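Local coordinates for protein BCL2-like 10 (Danio rerio, PDB 6FBX) that acts as a pro-survival member of the Bcl-2 family, binding the BH3 segment of pro-apoptotic partners such as Bad to restrain apoptosis, at residues T52-L57 against I94-G99. Sequence-based numbering, arbitrary orientation.
Sequences TKFRSL and IFTFTG
Phe54 drives its ring from helix 51-65 against the backbone turn that carries Thr96 and Phe97 on helix 88-107. The methyl of Thr96 sits over one face of that ring: CG2 lies 3.6 Å from the ring centroid of Phe54 and only 16° off its normal, a clear CH-pi contact. The offset is toward the rim, with Phe54 CZ 3.5 Å from Thr96 CG2. Thr96 points its methyl at the ring because CG2 lies opposite the backbone N about the CA-CB bond, which leaves OG1 beside that N to bond the carbonyls of Ala43 and Val92, away from the aromatic surface. Phe54 CE1 also comes obliquely to within 3.8 Å of Phe97 N and packs against Phe97 CB. Phe97, whose CG is anti to the backbone N (chi1 -179°), turns the edge of its ring to helix 51-65, with Leu57 C near the ring plane and CE1 4.1 Å from Leu57 CB; beyond the contact it meets Phe61 edge-to-face. The two short helix segments cross at -60° with axes 9.9 Å apart, a spacing filled by these side chains. Trimming Phe54 to an alanine would probably leave the Thr96 methyl without its aromatic partner and open a gap between the helices. Phe54, Leu57 and Phe97 also pack on apolar side chains of the bound BH3 peptide, as in the hydrophobic groove of Bcl-2 proteins. With no hydrogen bond linking the two segments, their contact rests on apolar packing and one CH-pi interaction, the same apolar character that this groove offers its ligand.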
loop_
_atom_site.group_PDB
_atom_site.type_symbol
_atom_site.label_atom_id
_atom_site.label_comp_id
_atom_site.label_asym_id
_atom_site.label_seq_id
_atom_site.Cartn_x
_atom_site.Cartn_y
_atom_site.Cartn_z
ATOM N N THR A 52 -8.227 -14.438 -2.515
ATOM C CA THR A 52 -9.554 -14.482 -1.907
ATOM C C THR A 52 -9.608 -13.658 -0.627
ATOM O O THR A 52 -10.592 -12.948 -0.376
ATOM C CB THR A 52 -9.956 -15.930 -1.624
ATOM O OG1 THR A 52 -9.998 -16.664 -2.855
ATOM C CG2 THR A 52 -11.325 -15.998 -0.954
ATOM N N LYS A 53 -8.569 -13.746 0.203
ATOM C CA LYS A 53 -8.563 -13.000 1.460
ATOM C C LYS A 53 -8.523 -11.495 1.213
ATOM O O LYS A 53 -9.237 -10.735 1.876
ATOM C CB LYS A 53 -7.374 -13.437 2.316
ATOM C CG LYS A 53 -7.374 -12.867 3.726
ATOM C CD LYS A 53 -6.346 -13.566 4.604
ATOM C CE LYS A 53 -6.235 -12.902 5.966
ATOM N NZ LYS A 53 -5.157 -13.500 6.804
ATOM N N PHE A 54 -7.692 -11.044 0.271
ATOM C CA PHE A 54 -7.661 -9.622 -0.058
ATOM C C PHE A 54 -9.012 -9.148 -0.576
ATOM O O PHE A 54 -9.475 -8.059 -0.220
ATOM C CB PHE A 54 -6.576 -9.334 -1.092
ATOM C CG PHE A 54 -5.228 -9.078 -0.498
ATOM C CD1 PHE A 54 -4.981 -7.905 0.199
ATOM C CD2 PHE A 54 -4.205 -9.991 -0.644
ATOM C CE1 PHE A 54 -3.743 -7.654 0.747
ATOM C CE2 PHE A 54 -2.952 -9.742 -0.099
ATOM C CZ PHE A 54 -2.726 -8.570 0.599
ATOM N N ARG A 55 -9.655 -9.948 -1.427
ATOM C CA ARG A 55 -10.951 -9.556 -1.967
ATOM C C ARG A 55 -11.983 -9.439 -0.853
ATOM O O ARG A 55 -12.728 -8.456 -0.779
ATOM C CB ARG A 55 -11.390 -10.571 -3.026
ATOM C CG ARG A 55 -12.479 -10.078 -3.974
ATOM C CD ARG A 55 -12.766 -11.127 -5.047
ATOM N NE ARG A 55 -13.936 -10.800 -5.861
ATOM C CZ ARG A 55 -13.898 -10.170 -7.033
ATOM N NH1 ARG A 55 -15.029 -9.930 -7.685
ATOM N NH2 ARG A 55 -12.746 -9.779 -7.561
ATOM N N SER A 56 -12.030 -10.437 0.034
ATOM C CA SER A 56 -12.959 -10.399 1.157
ATOM C C SER A 56 -12.678 -9.211 2.070
ATOM O O SER A 56 -13.607 -8.524 2.515
ATOM C CB SER A 56 -12.876 -11.710 1.940
ATOM O OG SER A 56 -13.670 -11.659 3.109
ATOM N N LEU A 57 -11.401 -8.951 2.359
ATOM C CA LEU A 57 -11.050 -7.830 3.227
ATOM C C LEU A 57 -11.466 -6.500 2.613
ATOM O O LEU A 57 -12.016 -5.632 3.306
ATOM C CB LEU A 57 -9.547 -7.831 3.509
ATOM C CG LEU A 57 -9.025 -8.867 4.506
ATOM C CD1 LEU A 57 -7.505 -8.834 4.520
ATOM C CD2 LEU A 57 -9.577 -8.619 5.903
ATOM N N ILE A 94 0.455 -3.105 2.033
ATOM C CA ILE A 94 -0.312 -1.863 1.955
ATOM C C ILE A 94 -0.648 -1.551 0.502
ATOM O O ILE A 94 -1.791 -1.209 0.168
ATOM C CB ILE A 94 0.462 -0.709 2.624
ATOM C CG1 ILE A 94 0.510 -0.929 4.139
ATOM C CG2 ILE A 94 -0.176 0.641 2.277
ATOM C CD1 ILE A 94 1.359 0.078 4.907
ATOM N N PHE A 95 0.344 -1.680 -0.389
ATOM C CA PHE A 95 0.103 -1.456 -1.811
ATOM C C PHE A 95 -0.869 -2.485 -2.374
ATOM O O PHE A 95 -1.795 -2.132 -3.113
ATOM C CB PHE A 95 1.430 -1.485 -2.582
ATOM C CG PHE A 95 2.170 -0.177 -2.565
ATOM C CD1 PHE A 95 2.284 0.584 -3.717
ATOM C CD2 PHE A 95 2.742 0.296 -1.400
ATOM C CE1 PHE A 95 2.960 1.787 -3.707
ATOM C CE2 PHE A 95 3.422 1.503 -1.384
ATOM C CZ PHE A 95 3.528 2.248 -2.538
ATOM N N THR A 96 -0.681 -3.765 -2.034
ATOM C CA THR A 96 -1.588 -4.800 -2.522
ATOM C C THR A 96 -3.020 -4.508 -2.100
ATOM O O THR A 96 -3.944 -4.537 -2.920
ATOM C CB THR A 96 -1.163 -6.172 -1.998
ATOM O OG1 THR A 96 0.196 -6.435 -2.369
ATOM C CG2 THR A 96 -2.067 -7.261 -2.566
ATOM N N PHE A 97 -3.220 -4.235 -0.811
ATOM C CA PHE A 97 -4.562 -3.975 -0.304
ATOM C C PHE A 97 -5.180 -2.760 -0.981
ATOM O O PHE A 97 -6.355 -2.785 -1.364
ATOM C CB PHE A 97 -4.507 -3.782 1.210
ATOM C CG PHE A 97 -5.844 -3.541 1.836
ATOM C CD1 PHE A 97 -6.874 -4.442 1.660
ATOM C CD2 PHE A 97 -6.066 -2.421 2.618
ATOM C CE1 PHE A 97 -8.109 -4.225 2.236
ATOM C CE2 PHE A 97 -7.301 -2.199 3.201
ATOM C CZ PHE A 97 -8.320 -3.104 3.010
ATOM N N THR A 98 -4.405 -1.688 -1.146
ATOM C CA THR A 98 -4.951 -0.473 -1.745
ATOM C C THR A 98 -5.278 -0.687 -3.217
ATOM O O THR A 98 -6.253 -0.128 -3.731
ATOM C CB THR A 98 -3.967 0.682 -1.567
ATOM O OG1 THR A 98 -3.699 0.862 -0.171
ATOM C CG2 THR A 98 -4.541 1.972 -2.130
ATOM N N GLY A 99 -4.477 -1.496 -3.911
ATOM C CA GLY A 99 -4.790 -1.832 -5.289
ATOM C C GLY A 99 -6.103 -2.577 -5.427
ATOM O O GLY A 99 -6.883 -2.314 -6.345
#